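Local structure of pilus assembly protein PILC (Thermus thermophilus, 2WHN) at residues 38-43 with 54-59; 17-22 with 77-82; 10-15 with 104-109; 63-68 with 85-90. The protein is an inner-membrane component of the type IV pilus machinery that probably controls pilus assembly and disassembly. All blocks are in the same frame, centred on the assembly; numbering follows the deposited sequence.

How the contacts relate
The chain is the N-terminal domain of PilC, an all-helical bundle. Contact 2 is the buried one. Its centre lies about 5 Å from that of the chain, and it rests on one hydroxyl hydrogen bond. Contacts 1 and 3 are surface contacts on opposite sides of the chain's centre. Contact 1 is a salt bridge; contact 3 is mostly leucine packing. Contact 4 is partly buried and joins a carboxylate to the start of a helix. Contacts 2 and 3 share helix 12-28, and a salt bridge from Arg-20 to Glu-104 ties them together. Contacts 2 and 4 share helix 77-89. Contact 1 touches contact 2 through Leu-39 and contact 4 through Val-55 and Asp-58.

Contact 1: residues 38-43 with 54-59; sequences ILERQT and QVRTDV
Glu-40 and Arg-56 make the whole of this contact. Their salt bridge is a matter of charges alone, because no N-H of the guanidinium points at the carboxylate. Glu-40 OE2 is 3.5 Å from Arg-56 NE. It sits over the centre of one guanidinium face, and the carboxylate and guanidinium planes are turned 49° apart. The two side chains cross at about a right angle. CG of Glu-40 stands between the backbone N and the carbonyl carbon (chi1 86°), and the rest of the chain runs straight out to the arginine. The charge of Arg-41 is close by as well, with its NH1 6.2 Å from Arg-56 NE, and may add to the positive field around the carboxylate.

The same pair has a van der Waals part. Glu-40 OE1 rests on the arginine methylene, 3.4 Å from Arg-56 CD. The contact joins two successive helices of the bundle, 32-39 and 46-60, and Glu-40 itself lies in the turn that begins at Leu-39. The extended side chain of Arg-56 also lies against Leu-33, Leu-36 and Ala-37 of helix 32-39.

Hydrogen bonds shape the turn that holds Glu-40. It is a type I beta turn from Leu-39 to Gln-42. Leu-39 O accepts from Gln-42 N and, on the opposite face of its plane, from Thr-43 OG1 at 2.7 Å. On helix 46-60, Gln-54 NE2 makes a weak bond to Asp-58 OD1, while Asp-58 OD2 forms a salt bridge with Lys-71.

Contact 2: residues 17-22 with 77-82; sequences IFSRQL and RLYVNL
Tyr-79 reaches Ser-19 with its CG opposite the backbone N (chi1 -163°), and the ring then extends across to helix 12-28. Ser-19 meets it with OG set beside its own backbone N and opposite the carbonyl carbon (chi1 -61°). The backbones stay far apart, with 10.3 Å between Ser-19 CA and Tyr-79 CA. The length of the tyrosine side chain spans this gap. Tyr-79 OH donates a hydrogen bond to Ser-19 OG, 2.8 Å away. The serine oxygen lies in the plane of the tyrosine ring, at its edge, and is 3.6 Å from Tyr-79 CE1.

Phe-18 adds an apolar neighbour. Its CE2 is 3.6 Å from Tyr-79 OH, and the hydroxyl lies at the edge of the phenylalanine ring, near its plane. Helix 92-109 adds Leu-96, which touches Tyr-79, and Leu-103, which touches Ser-19. Phe-75 also meets the tyrosine ring, and Phe-48 packs edge-to-face with Phe-18.

All three touching residues are buried, so this is a polar link within the helical core. Ser-19 OG in turn donates to Leu-15 O. The result is a short relay from tyrosine hydroxyl to serine hydroxyl to backbone carbonyl, which gives the buried tyrosine proton an acceptor and fixes the place of the ring's end.

Contact 3: residues 10-15 with 104-109; sequences PGLKDL and EKELEL
Leu-12 and Leu-107 carry most of this contact, which joins the first turn of helix 12-28 to the end of helix 92-109. The apolar packing comes first. The two leucine side chains slide past each other in opposite directions, and Leu-12 CD2 is 3.6 Å from Leu-107 CD1. In both residues CG lies opposite the backbone N (chi1 174° in Leu-12, -176° in Leu-107), which lets the branched ends lie side by side between the helices. The methyl CD2 of Leu-12 goes far enough to press on the backbone. It is 3.3 Å from Leu-107 CA, tighter than usual for two carbons. The other methyl of Leu-107 meets the neighbouring lysine, with Leu-107 CD2 3.9 Å from Lys-13 CG. The lysine chain then bends, and its amino end leads away from the contact.

Mixed contacts are few. Leu-12 CD1 passes Glu-106 OE1 at 4.0 Å, at the margin of the leucine packing.

The hydrogen bonding is local to the helix start. Gly-11 is at the N-cap position, and its N donates to Asp-14 OD2. The modelled distance of 2.5 Å between Gly-11 N and Asp-14 OD2 is short for such a bond. The donor meets the anti side of the carboxylate, 31° out of its plane. This is the side-chain-to-backbone half of a capping box. A glycine has no side chain to return the bond.

Around the contact, Leu-103 of helix 92-109 continues the packing inward against both Leu-12 and Leu-15. Pro-10 and Asp-14 lie instead against Phe-48 of helix 46-60. Glu-104, a turn before Leu-107, extends the join between helices 12-28 and 92-109.

Contact 4: residues 63-68 with 85-90; sequences MAFSEA and AGETSG
Glu-87 of helix 77-89 brings its carboxylate to the N-terminal turn of helix 65-70, a helix-to-helix contact within the bundle. Ala-64 is at the N-cap position of that turn and has no polar side chain to offer the first N-H groups. The glutamate comes from across the contact instead. Ser-66 N donates to Glu-87 OE2, but the modelled separation of 2.3 Å is too short for its exact value to be trusted. Phe-65 N is 3.0 Å from Glu-87 OE2, yet the angle is too poor for a hydrogen bond.

The serine hydroxyl faces both carboxylate oxygens. Ser-66 OG is 3.0 Å from both Glu-87 OE1 and Glu-87 OE2, so at most a weak bond from its single proton can form to the carboxylate. OG stands between the backbone N and the carbonyl carbon (chi1 57°), which places it beside the carboxylate. Glu-87 OE1 has a second partner in Arg-84, which forms a salt bridge with it. The negative charge probably also gains from the positive end of helix 65-70. Besides these polar partners, Glu-87 OE1 has the methyl of the N-cap residue near it, with Ala-64 CB 4.0 Å away.

Contact 1: residues 38-43 with 54-59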
loop_
_atom_site.group_PDB
_atom_site.type_symbol
_atom_site.label_atom_id
_atom_site.label_comp_id
_atom_site.label_asym_id
_atom_site.label_seq_id
_atom_site.Cartn_x
_atom_site.Cartn_y
_atom_site.Cartn_z
ATOM N N ILE A 38 -8.949 -7.803 -2.167
ATOM C CA ILE A 38 -9.127 -7.623 -3.604
ATOM C C ILE A 38 -7.799 -7.251 -4.251
ATOM O O ILE A 38 -7.444 -7.779 -5.308
ATOM C CB ILE A 38 -10.157 -6.515 -3.906
ATOM C CG1 ILE A 38 -11.573 -6.996 -3.585
ATOM C CG2 ILE A 38 -10.042 -6.051 -5.354
ATOM C CD1 ILE A 38 -12.467 -5.908 -3.015
ATOM N N LEU A 39 -7.063 -6.363 -3.586
ATOM C CA LEU A 39 -5.788 -5.866 -4.089
ATOM C C LEU A 39 -4.740 -6.963 -4.167
ATOM O O LEU A 39 -3.928 -6.990 -5.091
ATOM C CB LEU A 39 -5.263 -4.734 -3.200
ATOM C CG LEU A 39 -5.824 -3.364 -3.550
ATOM C CD1 LEU A 39 -5.133 -2.276 -2.754
ATOM C CD2 LEU A 39 -5.696 -3.126 -5.050
ATOM N N GLU A 40 -4.707 -7.804 -3.139
ATOM C CA GLU A 40 -3.712 -8.862 -3.037
ATOM C C GLU A 40 -3.892 -9.883 -4.154
ATOM O O GLU A 40 -3.035 -10.737 -4.369
ATOM C CB GLU A 40 -3.800 -9.556 -1.674
ATOM C CG GLU A 40 -4.826 -10.680 -1.616
ATOM C CD GLU A 40 -4.885 -11.357 -0.256
ATOM O OE1 GLU A 40 -3.961 -11.151 0.558
ATOM O OE2 GLU A 40 -5.854 -12.110 -0.009
ATOM N N ARG A 41 -5.018 -9.798 -4.854
ATOM C CA ARG A 41 -5.280 -10.690 -5.978
ATOM C C ARG A 41 -5.018 -10.001 -7.312
ATOM O O ARG A 41 -4.875 -10.664 -8.335
ATOM C CB ARG A 41 -6.713 -11.226 -5.931
ATOM C CG ARG A 41 -6.901 -12.411 -4.998
ATOM C CD ARG A 41 -8.222 -13.121 -5.253
ATOM N NE ARG A 41 -9.364 -12.231 -5.062
ATOM C CZ ARG A 41 -9.803 -11.826 -3.875
ATOM N NH1 ARG A 41 -9.195 -12.230 -2.768
ATOM N NH2 ARG A 41 -10.848 -11.012 -3.793
ATOM N N GLN A 42 -4.940 -8.673 -7.298
ATOM C CA GLN A 42 -4.785 -7.912 -8.535
ATOM C C GLN A 42 -3.464 -7.147 -8.595
ATOM O O GLN A 42 -3.330 -6.180 -9.345
ATOM C CB GLN A 42 -5.965 -6.957 -8.741
ATOM C CG GLN A 42 -7.326 -7.618 -8.585
ATOM C CD GLN A 42 -8.459 -6.789 -9.163
ATOM O OE1 GLN A 42 -8.244 -5.946 -10.034
ATOM N NE2 GLN A 42 -9.678 -7.044 -8.698
ATOM N N THR A 43 -2.491 -7.580 -7.802
ATOM C CA THR A 43 -1.170 -6.960 -7.809
ATOM C C THR A 43 -0.200 -7.733 -8.710
ATOM O O THR A 43 -0.072 -8.951 -8.593
ATOM C CB THR A 43 -0.600 -6.865 -6.388
ATOM O OG1 THR A 43 -1.468 -6.056 -5.583
ATOM C CG2 THR A 43 0.789 -6.248 -6.407
ATOM N N GLN A 54 1.224 -10.320 3.407
ATOM C CA GLN A 54 1.710 -10.210 4.775
ATOM C C GLN A 54 1.071 -9.019 5.491
ATOM O O GLN A 54 0.753 -9.095 6.675
ATOM C CB GLN A 54 3.235 -10.103 4.803
ATOM C CG GLN A 54 3.808 -9.902 6.196
ATOM C CD GLN A 54 3.633 -11.121 7.078
ATOM O OE1 GLN A 54 4.131 -12.202 6.765
ATOM N NE2 GLN A 54 2.919 -10.954 8.189
ATOM N N VAL A 55 0.858 -7.928 4.764
ATOM C CA VAL A 55 0.206 -6.754 5.342
ATOM C C VAL A 55 -1.234 -7.065 5.734
ATOM O O VAL A 55 -1.688 -6.697 6.822
ATOM C CB VAL A 55 0.220 -5.554 4.376
ATOM C CG1 VAL A 55 -0.649 -4.420 4.924
ATOM C CG2 VAL A 55 1.648 -5.076 4.148
ATOM N N ARG A 56 -1.948 -7.745 4.845
ATOM C CA ARG A 56 -3.343 -8.096 5.094
ATOM C C ARG A 56 -3.471 -9.094 6.243
ATOM O O ARG A 56 -4.388 -9.003 7.056
ATOM C CB ARG A 56 -3.985 -8.672 3.830
ATOM C CG ARG A 56 -5.405 -9.175 4.037
ATOM C CD ARG A 56 -6.045 -9.551 2.714
ATOM N NE ARG A 56 -7.092 -10.555 2.872
ATOM C CZ ARG A 56 -6.878 -11.800 3.288
ATOM N NH1 ARG A 56 -5.657 -12.189 3.627
ATOM N NH2 ARG A 56 -7.892 -12.654 3.377
ATOM N N THR A 57 -2.581 -10.078 6.264
ATOM C CA THR A 57 -2.525 -11.046 7.354
ATOM C C THR A 57 -2.322 -10.342 8.690
ATOM O O THR A 57 -2.999 -10.642 9.669
ATOM C CB THR A 57 -1.376 -12.042 7.146
ATOM O OG1 THR A 57 -1.494 -12.634 5.846
ATOM C CG2 THR A 57 -1.411 -13.141 8.207
ATOM N N ASP A 58 -1.359 -9.426 8.726
ATOM C CA ASP A 58 -1.044 -8.683 9.938
ATOM C C ASP A 58 -2.248 -7.889 10.424
ATOM O O ASP A 58 -2.575 -7.918 11.610
ATOM C CB ASP A 58 0.143 -7.745 9.701
ATOM C CG ASP A 58 1.469 -8.487 9.639
ATOM O OD1 ASP A 58 1.480 -9.705 9.918
ATOM O OD2 ASP A 58 2.500 -7.852 9.326
ATOM N N VAL A 59 -2.901 -7.179 9.506
ATOM C CA VAL A 59 -4.053 -6.347 9.858
ATOM C C VAL A 59 -5.256 -7.186 10.296
ATOM O O VAL A 59 -5.965 -6.837 11.245
ATOM C CB VAL A 59 -4.476 -5.434 8.693
ATOM C CG1 VAL A 59 -5.689 -4.615 9.087
ATOM C CG2 VAL A 59 -3.313 -4.522 8.285
#

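Contact 2: residues 17-22 with 77-82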
loop_
_atom_site.group_PDB
_atom_site.type_symbol
_atom_site.label_atom_id
_atom_site.label_comp_id
_atom_site.label_asym_id
_atom_site.label_seq_id
_atom_site.Cartn_x
_atom_site.Cartn_y
_atom_site.Cartn_z
ATOM N N ILE A 17 0.089 2.341 -8.417
ATOM C CA ILE A 17 -1.091 1.543 -8.741
ATOM C C ILE A 17 -1.785 1.049 -7.474
ATOM O O ILE A 17 -2.979 1.291 -7.270
ATOM C CB ILE A 17 -0.726 0.352 -9.658
ATOM C CG1 ILE A 17 -0.283 0.867 -11.026
ATOM C CG2 ILE A 17 -1.905 -0.602 -9.807
ATOM C CD1 ILE A 17 0.198 -0.219 -11.964
ATOM N N PHE A 18 -1.016 0.417 -6.590
ATOM C CA PHE A 18 -1.541 -0.011 -5.295
ATOM C C PHE A 18 -2.287 1.111 -4.579
ATOM O O PHE A 18 -3.390 0.910 -4.068
ATOM C CB PHE A 18 -0.420 -0.519 -4.393
ATOM C CG PHE A 18 -0.817 -0.624 -2.942
ATOM C CD1 PHE A 18 -1.607 -1.669 -2.502
ATOM C CD2 PHE A 18 -0.405 0.327 -2.027
ATOM C CE1 PHE A 18 -1.981 -1.766 -1.173
ATOM C CE2 PHE A 18 -0.764 0.232 -0.697
ATOM C CZ PHE A 18 -1.561 -0.810 -0.268
ATOM N N SER A 19 -1.646 2.274 -4.487
ATOM C CA SER A 19 -2.185 3.406 -3.738
ATOM C C SER A 19 -3.485 3.921 -4.357
ATOM O O SER A 19 -4.427 4.256 -3.644
ATOM C CB SER A 19 -1.156 4.543 -3.657
ATOM O OG SER A 19 0.023 4.131 -2.984
ATOM N N ARG A 20 -3.518 4.007 -5.684
ATOM C CA ARG A 20 -4.734 4.388 -6.399
ATOM C C ARG A 20 -5.875 3.383 -6.183
ATOM O O ARG A 20 -7.013 3.766 -5.896
ATOM C CB ARG A 20 -4.446 4.558 -7.893
ATOM C CG ARG A 20 -5.661 4.994 -8.703
ATOM C CD ARG A 20 -6.350 6.181 -8.037
ATOM N NE ARG A 20 -5.523 7.382 -8.104
ATOM C CZ ARG A 20 -5.737 8.484 -7.389
ATOM N NH1 ARG A 20 -6.760 8.546 -6.542
ATOM N NH2 ARG A 20 -4.927 9.527 -7.527
ATOM N N GLN A 21 -5.568 2.099 -6.334
ATOM C CA GLN A 21 -6.554 1.042 -6.120
ATOM C C GLN A 21 -7.192 1.140 -4.743
ATOM O O GLN A 21 -8.417 1.069 -4.605
ATOM C CB GLN A 21 -5.908 -0.332 -6.286
ATOM C CG GLN A 21 -5.541 -0.681 -7.722
ATOM C CD GLN A 21 -4.685 -1.927 -7.808
ATOM O OE1 GLN A 21 -3.980 -2.277 -6.859
ATOM N NE2 GLN A 21 -4.767 -2.626 -8.935
ATOM N N LEU A 22 -6.352 1.255 -3.720
ATOM C CA LEU A 22 -6.833 1.328 -2.353
ATOM C C LEU A 22 -7.636 2.608 -2.138
ATOM O O LEU A 22 -8.737 2.568 -1.595
ATOM C CB LEU A 22 -5.663 1.242 -1.368
ATOM C CG LEU A 22 -6.016 1.222 0.121
ATOM C CD1 LEU A 22 -7.000 0.092 0.440
ATOM C CD2 LEU A 22 -4.761 1.112 0.982
ATOM N N ARG A 77 8.756 6.738 5.251
ATOM C CA ARG A 77 8.367 7.225 6.572
ATOM C C ARG A 77 7.149 8.131 6.484
ATOM O O ARG A 77 6.226 8.031 7.292
ATOM C CB ARG A 77 9.521 7.978 7.235
ATOM C CG ARG A 77 10.512 7.089 7.961
ATOM C CD ARG A 77 11.585 7.922 8.653
ATOM N NE ARG A 77 12.877 7.247 8.649
ATOM C CZ ARG A 77 13.613 7.053 7.560
ATOM N NH1 ARG A 77 13.180 7.480 6.381
ATOM N NH2 ARG A 77 14.781 6.430 7.646
ATOM N N LEU A 78 7.150 9.023 5.501
ATOM C CA LEU A 78 6.040 9.944 5.324
ATOM C C LEU A 78 4.757 9.195 4.970
ATOM O O LEU A 78 3.680 9.510 5.479
ATOM C CB LEU A 78 6.369 10.978 4.247
ATOM C CG LEU A 78 5.320 12.073 4.057
ATOM C CD1 LEU A 78 5.008 12.755 5.385
ATOM C CD2 LEU A 78 5.781 13.085 3.020
ATOM N N TYR A 79 4.880 8.201 4.097
ATOM C CA TYR A 79 3.740 7.378 3.715
ATOM C C TYR A 79 3.126 6.751 4.959
ATOM O O TYR A 79 1.926 6.889 5.207
ATOM C CB TYR A 79 4.183 6.288 2.731
ATOM C CG TYR A 79 3.062 5.634 1.947
ATOM C CD1 TYR A 79 2.929 5.849 0.584
ATOM C CD2 TYR A 79 2.187 4.743 2.556
ATOM C CE1 TYR A 79 1.940 5.217 -0.148
ATOM C CE2 TYR A 79 1.185 4.113 1.834
ATOM C CZ TYR A 79 1.062 4.360 0.486
ATOM O OH TYR A 79 0.074 3.739 -0.240
ATOM N N VAL A 80 3.961 6.075 5.746
ATOM C CA VAL A 80 3.509 5.400 6.962
ATOM C C VAL A 80 2.932 6.403 7.962
ATOM O O VAL A 80 1.870 6.180 8.543
ATOM C CB VAL A 80 4.660 4.603 7.628
ATOM C CG1 VAL A 80 4.265 4.137 9.023
ATOM C CG2 VAL A 80 5.070 3.414 6.759
ATOM N N ASN A 81 3.632 7.516 8.151
ATOM C CA ASN A 81 3.174 8.546 9.080
ATOM C C ASN A 81 1.830 9.135 8.661
ATOM O O ASN A 81 0.971 9.399 9.498
ATOM C CB ASN A 81 4.227 9.648 9.224
ATOM C CG ASN A 81 5.330 9.275 10.196
ATOM O OD1 ASN A 81 5.139 8.431 11.070
ATOM N ND2 ASN A 81 6.482 9.922 10.065
ATOM N N LEU A 82 1.644 9.316 7.358
ATOM C CA LEU A 82 0.386 9.826 6.831
ATOM C C LEU A 82 -0.743 8.809 7.002
ATOM O O LEU A 82 -1.827 9.147 7.476
ATOM C CB LEU A 82 0.541 10.207 5.358
ATOM C CG LEU A 82 1.130 11.598 5.124
ATOM C CD1 LEU A 82 1.403 11.824 3.641
ATOM C CD2 LEU A 82 0.189 12.669 5.682
#

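Contact 3: residues 10-15 with 104-109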
loop_
_atom_site.group_PDB
_atom_site.type_symbol
_atom_site.label_atom_id
_atom_site.label_comp_id
_atom_site.label_asym_id
_atom_site.label_seq_id
_atom_site.Cartn_x
_atom_site.Cartn_y
_atom_site.Cartn_z
ATOM N N PRO A 10 9.070 -4.257 -5.843
ATOM C CA PRO A 10 8.106 -3.215 -6.188
ATOM C C PRO A 10 8.794 -1.935 -6.661
ATOM O O PRO A 10 9.769 -1.496 -6.057
ATOM C CB PRO A 10 7.377 -2.957 -4.863
ATOM C CG PRO A 10 7.599 -4.191 -4.048
ATOM C CD PRO A 10 8.936 -4.713 -4.447
ATOM N N GLY A 11 8.272 -1.337 -7.725
ATOM C CA GLY A 11 8.763 -0.050 -8.189
ATOM C C GLY A 11 7.821 1.090 -7.850
ATOM O O GLY A 11 6.822 0.904 -7.147
ATOM N N LEU A 12 8.165 2.284 -8.317
ATOM C CA LEU A 12 7.297 3.440 -8.185
ATOM C C LEU A 12 5.938 3.157 -8.811
ATOM O O LEU A 12 4.901 3.502 -8.242
ATOM C CB LEU A 12 7.932 4.666 -8.851
ATOM C CG LEU A 12 7.056 5.921 -8.914
ATOM C CD1 LEU A 12 6.678 6.387 -7.517
ATOM C CD2 LEU A 12 7.751 7.039 -9.686
ATOM N N LYS A 13 5.946 2.559 -9.997
ATOM C CA LYS A 13 4.704 2.226 -10.680
ATOM C C LYS A 13 3.845 1.312 -9.814
ATOM O O LYS A 13 2.670 1.594 -9.580
ATOM C CB LYS A 13 4.975 1.570 -12.036
ATOM C CG LYS A 13 3.796 1.662 -12.996
ATOM C CD LYS A 13 4.071 0.946 -14.309
ATOM C CE LYS A 13 4.363 -0.531 -14.079
ATOM N NZ LYS A 13 3.443 -1.133 -13.071
ATOM N N ASP A 14 4.451 0.247 -9.298
ATOM C CA ASP A 14 3.735 -0.714 -8.466
ATOM C C ASP A 14 3.067 -0.022 -7.279
ATOM O O ASP A 14 1.910 -0.296 -6.958
ATOM C CB ASP A 14 4.681 -1.805 -7.971
ATOM C CG ASP A 14 5.415 -2.499 -9.105
ATOM O OD1 ASP A 14 4.851 -3.448 -9.691
ATOM O OD2 ASP A 14 6.557 -2.095 -9.411
ATOM N N LEU A 15 3.802 0.880 -6.635
ATOM C CA LEU A 15 3.292 1.584 -5.466
ATOM C C LEU A 15 2.184 2.571 -5.825
ATOM O O LEU A 15 1.201 2.705 -5.093
ATOM C CB LEU A 15 4.424 2.298 -4.719
ATOM C CG LEU A 15 3.992 3.010 -3.434
ATOM C CD1 LEU A 15 3.411 2.006 -2.434
ATOM C CD2 LEU A 15 5.156 3.761 -2.818
ATOM N N GLU A 104 1.483 9.233 -8.652
ATOM C CA GLU A 104 1.191 9.228 -10.078
ATOM C C GLU A 104 1.938 10.343 -10.799
ATOM O O GLU A 104 2.402 10.164 -11.918
ATOM C CB GLU A 104 -0.311 9.370 -10.322
ATOM C CG GLU A 104 -1.065 8.059 -10.297
ATOM C CD GLU A 104 -2.508 8.240 -9.881
ATOM O OE1 GLU A 104 -2.925 9.402 -9.675
ATOM O OE2 GLU A 104 -3.230 7.225 -9.785
ATOM N N LYS A 105 2.039 11.499 -10.154
ATOM C CA LYS A 105 2.709 12.643 -10.760
ATOM C C LYS A 105 4.228 12.510 -10.698
ATOM O O LYS A 105 4.927 12.844 -11.652
ATOM C CB LYS A 105 2.243 13.947 -10.109
ATOM C CG LYS A 105 0.874 14.413 -10.591
ATOM C CD LYS A 105 0.448 15.710 -9.910
ATOM C CE LYS A 105 -0.309 15.433 -8.619
ATOM N NZ LYS A 105 -0.383 16.649 -7.757
ATOM N N GLU A 106 4.735 11.994 -9.582
ATOM C CA GLU A 106 6.140 11.616 -9.481
ATOM C C GLU A 106 6.486 10.637 -10.599
ATOM O O GLU A 106 7.496 10.788 -11.282
ATOM C CB GLU A 106 6.429 10.981 -8.116
ATOM C CG GLU A 106 7.840 11.233 -7.591
ATOM C CD GLU A 106 8.313 10.159 -6.620
ATOM O OE1 GLU A 106 7.560 9.819 -5.684
ATOM O OE2 GLU A 106 9.451 9.667 -6.787
ATOM N N LEU A 107 5.613 9.658 -10.805
ATOM C CA LEU A 107 5.813 8.650 -11.838
ATOM C C LEU A 107 5.956 9.265 -13.228
ATOM O O LEU A 107 6.883 8.936 -13.968
ATOM C CB LEU A 107 4.660 7.645 -11.829
ATOM C CG LEU A 107 4.771 6.467 -12.799
ATOM C CD1 LEU A 107 6.042 5.672 -12.537
ATOM C CD2 LEU A 107 3.540 5.574 -12.693
ATOM N N GLU A 108 5.020 10.134 -13.598
ATOM C CA GLU A 108 4.989 10.655 -14.961
ATOM C C GLU A 108 6.099 11.668 -15.225
ATOM O O GLU A 108 6.548 11.824 -16.360
ATOM C CB GLU A 108 3.620 11.242 -15.300
ATOM C CG GLU A 108 3.237 12.465 -14.488
ATOM C CD GLU A 108 2.399 13.443 -15.285
ATOM O OE1 GLU A 108 2.631 13.562 -16.506
ATOM O OE2 GLU A 108 1.503 14.085 -14.697
ATOM N N LEU A 109 6.550 12.346 -14.173
ATOM C CA LEU A 109 7.816 13.072 -14.226
ATOM C C LEU A 109 8.948 12.123 -14.608
ATOM O O LEU A 109 9.510 12.217 -15.700
ATOM C CB LEU A 109 8.122 13.724 -12.875
ATOM C CG LEU A 109 7.627 15.153 -12.647
ATOM C CD1 LEU A 109 6.221 15.341 -13.199
ATOM C CD2 LEU A 109 7.677 15.504 -11.165
#

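Contact 4: residues 63-68 with 85-90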
loop_
_atom_site.group_PDB
_atom_site.type_symbol
_atom_site.label_atom_id
_atom_site.label_comp_id
_atom_site.label_asym_id
_atom_site.label_seq_id
_atom_site.Cartn_x
_atom_site.Cartn_y
_atom_site.Cartn_z
ATOM N N MET A 63 -3.235 -6.078 14.122
ATOM C CA MET A 63 -2.155 -5.095 14.076
ATOM C C MET A 63 -2.600 -3.870 13.285
ATOM O O MET A 63 -3.464 -3.966 12.405
ATOM C CB MET A 63 -0.897 -5.707 13.445
ATOM C CG MET A 63 0.220 -4.710 13.170
ATOM S SD MET A 63 1.666 -5.480 12.408
ATOM C CE MET A 63 1.804 -6.976 13.397
ATOM N N ALA A 64 -2.036 -2.715 13.619
ATOM C CA ALA A 64 -2.387 -1.476 12.942
ATOM C C ALA A 64 -1.887 -1.484 11.501
ATOM O O ALA A 64 -0.861 -2.096 11.194
ATOM C CB ALA A 64 -1.827 -0.279 13.701
ATOM N N PHE A 65 -2.632 -0.823 10.618
ATOM C CA PHE A 65 -2.292 -0.775 9.197
ATOM C C PHE A 65 -0.921 -0.133 8.994
ATOM O O PHE A 65 -0.077 -0.660 8.261
ATOM C CB PHE A 65 -3.371 -0.005 8.419
ATOM C CG PHE A 65 -3.164 0.006 6.929
ATOM C CD1 PHE A 65 -2.633 -1.096 6.275
ATOM C CD2 PHE A 65 -3.553 1.104 6.175
ATOM C CE1 PHE A 65 -2.466 -1.091 4.897
ATOM C CE2 PHE A 65 -3.387 1.119 4.799
ATOM C CZ PHE A 65 -2.841 0.022 4.158
ATOM N N SER A 66 -0.694 0.988 9.672
ATOM C CA SER A 66 0.574 1.702 9.569
ATOM C C SER A 66 1.765 0.865 10.027
ATOM O O SER A 66 2.833 0.925 9.421
ATOM C CB SER A 66 0.520 3.012 10.352
ATOM O OG SER A 66 0.183 2.768 11.699
ATOM N N GLU A 67 1.588 0.082 11.088
ATOM C CA GLU A 67 2.665 -0.792 11.551
ATOM C C GLU A 67 2.904 -1.951 10.582
ATOM O O GLU A 67 4.045 -2.345 10.348
ATOM C CB GLU A 67 2.412 -1.324 12.966
ATOM C CG GLU A 67 3.448 -2.368 13.398
ATOM C CD GLU A 67 3.389 -2.708 14.878
ATOM O OE1 GLU A 67 2.310 -2.562 15.487
ATOM O OE2 GLU A 67 4.423 -3.150 15.429
ATOM N N ALA A 68 1.831 -2.489 10.012
ATOM C CA ALA A 68 1.971 -3.519 8.987
ATOM C C ALA A 68 2.782 -3.006 7.794
ATOM O O ALA A 68 3.676 -3.695 7.301
ATOM C CB ALA A 68 0.609 -4.025 8.538
ATOM N N ALA A 85 -1.823 8.811 10.552
ATOM C CA ALA A 85 -2.763 9.891 10.848
ATOM C C ALA A 85 -4.167 9.525 10.362
ATOM O O ALA A 85 -5.160 9.817 11.025
ATOM C CB ALA A 85 -2.301 11.196 10.214
ATOM N N GLY A 86 -4.234 8.844 9.224
ATOM C CA GLY A 86 -5.512 8.417 8.652
ATOM C C GLY A 86 -6.256 7.402 9.499
ATOM O O GLY A 86 -7.481 7.454 9.609
ATOM N N GLU A 87 -5.521 6.466 10.092
ATOM C CA GLU A 87 -6.123 5.457 10.965
ATOM C C GLU A 87 -6.904 6.101 12.098
ATOM O O GLU A 87 -7.938 5.584 12.520
ATOM C CB GLU A 87 -5.052 4.541 11.560
ATOM C CG GLU A 87 -4.189 3.837 10.544
ATOM C CD GLU A 87 -3.034 3.103 11.189
ATOM O OE1 GLU A 87 -2.685 3.436 12.341
ATOM O OE2 GLU A 87 -2.490 2.180 10.552
ATOM N N THR A 88 -6.370 7.199 12.628
ATOM C CA THR A 88 -6.916 7.813 13.836
ATOM C C THR A 88 -7.965 8.876 13.524
ATOM O O THR A 88 -8.610 9.400 14.430
ATOM C CB THR A 88 -5.808 8.455 14.698
ATOM O OG1 THR A 88 -4.826 7.468 15.038
ATOM C CG2 THR A 88 -6.395 9.037 15.975
ATOM N N SER A 89 -8.127 9.202 12.246
ATOM C CA SER A 89 -8.970 10.328 11.847
ATOM C C SER A 89 -10.199 9.868 11.075
ATOM O O SER A 89 -11.086 10.667 10.769
ATOM C CB SER A 89 -8.172 11.307 10.984
ATOM O OG SER A 89 -8.115 10.859 9.638
ATOM N N GLY A 90 -10.209 8.592 10.701
ATOM C CA GLY A 90 -11.219 8.070 9.791
ATOM C C GLY A 90 -11.208 8.763 8.441
ATOM O O GLY A 90 -12.256 8.968 7.829
#